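Local coordinates for protein 373aa long hypothetical citrate synthase (Sulfolobus tokodaii, PDB 1VGP) that is of unknown function but belongs to the citrate synthase family, whose members share a largely helical fold, at residues A329-A332 against S333-V337; I118-I121 against S122-T126. All coordinates share one frame; numbering follows the deposited sequence.

How the interactions relate
Interactions 1 and 2 are each a turn-to-turn contact inside one helix, 327-346 and 113-135 respectively, and their centres lie about 10 Å apart. The two helices pack against each other here: V337 CG2 meets I121 CG2 at 3.5 Å, and V336 CG2 meets F124 CE2 at 3.6 Å. F124 also approaches the backbone of the other helix, with its CD1 4.0 Å from S333 CA. The centre of interaction 1 is about 4 Å, and that of interaction 2 about 14 Å, from the centre of the chain. Side chains of both interactions, V336 and V337 on one and I121 and F124 on the other, thus form an apolar contact between helices 327-346 and 113-135 of the citrate synthase fold.

Interaction 1 (A329-A332 against S333-V337); sequences AVFA and SARVV
F331 and R335, one helical turn apart on helix 327-346, run side by side and point the same way, with the ring and guanidinium planes 80° apart. The phenyl group presents its edge: CE1 of F331 sits over the centre of one guanidinium face, 3.5 Å from R335 CZ, which in turn lies in the ring plane. R335 leaves the backbone with CG opposite its own N (chi1 -172°), then folds at chi2 and chi3, and this fold swings its flat end back across the F331 edge. H177 takes part in both halves of the pair, accepting a hydrogen bond from R335 NE through its carbonyl O and packing edge-to-face with the F331 ring.

S333 turns back along the helix. Its OG is 2.8 Å from A329 O and 2.8 Å from V330 O; the one hydroxyl proton can serve either, and the choice is not settled. The main chain is held by R335 N to F331 O (2.9 Å, 159°) and V336 N to A332 O (2.9 Å).

Because the ring edge, not its face, meets the guanidinium, this is not a cation-pi stack; the N-H bonds lie across the approach of CE1, leaving NE able to bond H177 O.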
loop_
_atom_site.group_PDB
_atom_site.type_symbol
_atom_site.label_atom_id
_atom_site.label_comp_id
_atom_site.label_asym_id
_atom_site.label_seq_id
_atom_site.Cartn_x
_atom_site.Cartn_y
_atom_site.Cartn_z
ATOM N N ALA A 329 0.344 -16.320 0.030
ATOM C CA ALA A 329 -0.884 -15.911 0.713
ATOM C C ALA A 329 -1.068 -16.571 2.090
ATOM O O ALA A 329 -1.603 -15.944 3.005
ATOM C CB ALA A 329 -2.081 -16.203 -0.180
ATOM N N VAL A 330 -0.640 -17.831 2.226
ATOM C CA VAL A 330 -0.581 -18.490 3.539
ATOM C C VAL A 330 0.481 -17.834 4.435
ATOM O O VAL A 330 0.271 -17.664 5.639
ATOM C CB VAL A 330 -0.267 -20.013 3.405
ATOM C CG1 VAL A 330 -0.392 -20.705 4.763
ATOM C CG2 VAL A 330 -1.217 -20.658 2.400
ATOM N N PHE A 331 1.613 -17.470 3.837
ATOM C CA PHE A 331 2.595 -16.604 4.474
ATOM C C PHE A 331 1.879 -15.371 5.044
ATOM O O PHE A 331 2.018 -15.034 6.228
ATOM C CB PHE A 331 3.634 -16.191 3.426
ATOM C CG PHE A 331 4.873 -15.531 3.987
ATOM C CD1 PHE A 331 4.811 -14.667 5.074
ATOM C CD2 PHE A 331 6.109 -15.755 3.387
ATOM C CE1 PHE A 331 5.958 -14.038 5.559
ATOM C CE2 PHE A 331 7.254 -15.133 3.865
ATOM C CZ PHE A 331 7.175 -14.272 4.953
ATOM N N ALA A 332 1.106 -14.704 4.190
ATOM C CA ALA A 332 0.450 -13.451 4.559
ATOM C C ALA A 332 -0.484 -13.636 5.755
ATOM O O ALA A 332 -0.580 -12.754 6.626
ATOM C CB ALA A 332 -0.322 -12.910 3.370
ATOM N N SER A 333 -1.169 -14.778 5.788
ATOM C CA SER A 333 -2.053 -15.113 6.899
ATOM C C SER A 333 -1.310 -14.991 8.212
ATOM O O SER A 333 -1.836 -14.464 9.191
ATOM C CB SER A 333 -2.572 -16.545 6.768
ATOM O OG SER A 333 -2.455 -16.993 5.440
ATOM N N ALA A 334 -0.086 -15.502 8.230
ATOM C CA ALA A 334 0.729 -15.450 9.430
ATOM C C ALA A 334 1.218 -14.022 9.654
ATOM O O ALA A 334 1.063 -13.463 10.739
ATOM C CB ALA A 334 1.908 -16.393 9.291
ATOM N N ARG A 335 1.797 -13.434 8.615
ATOM C CA ARG A 335 2.553 -12.210 8.790
ATOM C C ARG A 335 1.643 -11.030 9.143
ATOM O O ARG A 335 2.083 -10.060 9.754
ATOM C CB ARG A 335 3.364 -11.908 7.516
ATOM C CG ARG A 335 4.352 -10.747 7.627
ATOM C CD ARG A 335 5.182 -10.778 8.914
ATOM N NE ARG A 335 5.959 -12.002 9.059
ATOM C CZ ARG A 335 7.072 -12.282 8.380
ATOM N NH1 ARG A 335 7.551 -11.434 7.476
ATOM N NH2 ARG A 335 7.720 -13.417 8.610
ATOM N N VAL A 336 0.371 -11.111 8.774
ATOM C CA VAL A 336 -0.531 -9.994 9.039
ATOM C C VAL A 336 -0.643 -9.725 10.550
ATOM O O VAL A 336 -0.885 -8.589 10.977
ATOM C CB VAL A 336 -1.938 -10.251 8.441
ATOM C CG1 VAL A 336 -2.583 -11.452 9.094
ATOM C CG2 VAL A 336 -2.802 -9.013 8.606
ATOM N N VAL A 337 -0.459 -10.770 11.352
ATOM C CA VAL A 337 -0.397 -10.597 12.791
ATOM C C VAL A 337 0.782 -9.703 13.140
ATOM O O VAL A 337 0.648 -8.769 13.928
ATOM C CB VAL A 337 -0.241 -11.955 13.515
ATOM C CG1 VAL A 337 -0.028 -11.740 15.012
ATOM C CG2 VAL A 337 -1.479 -12.806 13.272
#

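Interaction 2 (I118-I121 against S122-T126)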
loop_
_atom_site.group_PDB
_atom_site.type_symbol
_atom_site.label_atom_id
_atom_site.label_comp_id
_atom_site.label_asym_id
_atom_site.label_seq_id
_atom_site.Cartn_x
_atom_site.Cartn_y
_atom_site.Cartn_z
ATOM N N ILE A 118 -7.743 -8.165 15.197
ATOM C CA ILE A 118 -8.149 -9.552 15.402
ATOM C C ILE A 118 -9.009 -10.035 14.245
ATOM O O ILE A 118 -8.724 -11.060 13.619
ATOM C CB ILE A 118 -8.999 -9.736 16.666
ATOM C CG1 ILE A 118 -8.346 -9.045 17.867
ATOM C CG2 ILE A 118 -9.214 -11.214 16.917
ATOM C CD1 ILE A 118 -6.989 -9.555 18.210
ATOM N N LYS A 119 -10.075 -9.289 13.966
ATOM C CA LYS A 119 -11.064 -9.712 12.981
ATOM C C LYS A 119 -10.439 -9.857 11.589
ATOM O O LYS A 119 -10.684 -10.841 10.888
ATOM C CB LYS A 119 -12.239 -8.720 12.958
ATOM C CG LYS A 119 -11.879 -7.295 12.528
ATOM C CD LYS A 119 -12.790 -6.777 11.402
ATOM C CE LYS A 119 -12.523 -7.498 10.067
ATOM N NZ LYS A 119 -13.468 -7.093 8.967
ATOM N N LEU A 120 -9.623 -8.887 11.197
ATOM C CA LEU A 120 -8.883 -8.988 9.946
ATOM C C LEU A 120 -8.066 -10.275 9.892
ATOM O O LEU A 120 -8.135 -11.023 8.913
ATOM C CB LEU A 120 -7.941 -7.791 9.790
ATOM C CG LEU A 120 -8.077 -6.978 8.507
ATOM C CD1 LEU A 120 -6.862 -6.070 8.373
ATOM C CD2 LEU A 120 -8.213 -7.895 7.295
ATOM N N ILE A 121 -7.295 -10.514 10.953
ATOM C CA ILE A 121 -6.377 -11.648 11.028
ATOM C C ILE A 121 -7.145 -12.961 10.852
ATOM O O ILE A 121 -6.693 -13.884 10.174
ATOM C CB ILE A 121 -5.645 -11.654 12.402
ATOM C CG1 ILE A 121 -4.702 -10.456 12.481
ATOM C CG2 ILE A 121 -4.878 -12.948 12.593
ATOM C CD1 ILE A 121 -4.142 -10.202 13.846
ATOM N N SER A 122 -8.317 -13.019 11.465
ATOM C CA SER A 122 -9.122 -14.220 11.470
ATOM C C SER A 122 -9.752 -14.537 10.113
ATOM O O SER A 122 -10.089 -15.693 9.833
ATOM C CB SER A 122 -10.214 -14.099 12.520
ATOM O OG SER A 122 -11.481 -14.132 11.899
ATOM N N LYS A 123 -9.908 -13.523 9.269
ATOM C CA LYS A 123 -10.551 -13.715 7.973
ATOM C C LYS A 123 -9.592 -14.100 6.853
ATOM O O LYS A 123 -10.026 -14.610 5.819
ATOM C CB LYS A 123 -11.307 -12.451 7.561
ATOM C CG LYS A 123 -12.616 -12.237 8.311
ATOM C CD LYS A 123 -13.066 -10.799 8.209
ATOM C CE LYS A 123 -14.436 -10.617 8.823
ATOM N NZ LYS A 123 -14.336 -10.275 10.259
ATOM N N PHE A 124 -8.296 -13.852 7.041
ATOM C CA PHE A 124 -7.322 -14.157 5.994
ATOM C C PHE A 124 -7.447 -15.610 5.568
ATOM O O PHE A 124 -7.598 -15.911 4.388
ATOM C CB PHE A 124 -5.892 -13.879 6.473
ATOM C CG PHE A 124 -5.375 -12.517 6.092
ATOM C CD1 PHE A 124 -4.361 -12.384 5.152
ATOM C CD2 PHE A 124 -5.906 -11.368 6.672
ATOM C CE1 PHE A 124 -3.880 -11.123 4.799
ATOM C CE2 PHE A 124 -5.430 -10.103 6.324
ATOM C CZ PHE A 124 -4.417 -9.979 5.384
ATOM N N PRO A 125 -7.404 -16.539 6.534
ATOM C CA PRO A 125 -7.512 -17.951 6.146
ATOM C C PRO A 125 -8.814 -18.282 5.401
ATOM O O PRO A 125 -8.811 -19.088 4.464
ATOM C CB PRO A 125 -7.362 -18.702 7.475
ATOM C CG PRO A 125 -7.655 -17.682 8.536
ATOM C CD PRO A 125 -7.180 -16.380 7.984
ATOM N N THR A 126 -9.911 -17.637 5.802
ATOM C CA THR A 126 -11.207 -17.805 5.144
ATOM C C THR A 126 -11.168 -17.323 3.700
ATOM O O THR A 126 -11.706 -17.980 2.808
ATOM C CB THR A 126 -12.329 -17.030 5.876
ATOM O OG1 THR A 126 -12.163 -17.142 7.292
ATOM C CG2 THR A 126 -13.677 -17.584 5.511
#
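The F124 ring meets L120 with its edge: the carbonyl O of L120 lies in the ring plane, 3.2 Å from F124 CD2, a geometry that sets a weakly positive C-H rim against oxygen. Next along the same rim, F124 CE2 touches L120 CD2 at 3.7 Å, the two side chains crossing at a slant. No atom of the two segments is centred over either ring face; beyond them, I203 and I207 of helix 199-210 pack on F124.

On another side of the helix, K119 and K123 bring their ammonium groups together, NZ to NZ 3.5 Å. K119 starts with CG between its backbone N and carbonyl carbon (chi1 63°) and bends at chi2 and chi3, which carries its end to K123. Each lysine has an outside partner: K123 NZ forms a salt bridge with E71, and K119 NZ is hydrogen-bonded to Y200 OH.

Backbone bonding is uneven along this turn. S122 N bonds regularly to I118 O (2.9 Å, 149°), but the bonds of K123 N to K119 O and F124 N to L120 O are weak, and K123 N also bonds L120 O, at 3.1 Å from above the carbonyl plane. P125 has no N-H to give, and its CD stands 3.4 Å from I121 O at the kink in helix 113-135.

The chemistry is thus divided: F124 and L120 make an apolar contact towards neighbouring helices, while the carboxylate of E71, salt-bridged to K123, probably lets the two ammonium groups sit close together in a buried place, with K119 touching E71 as well.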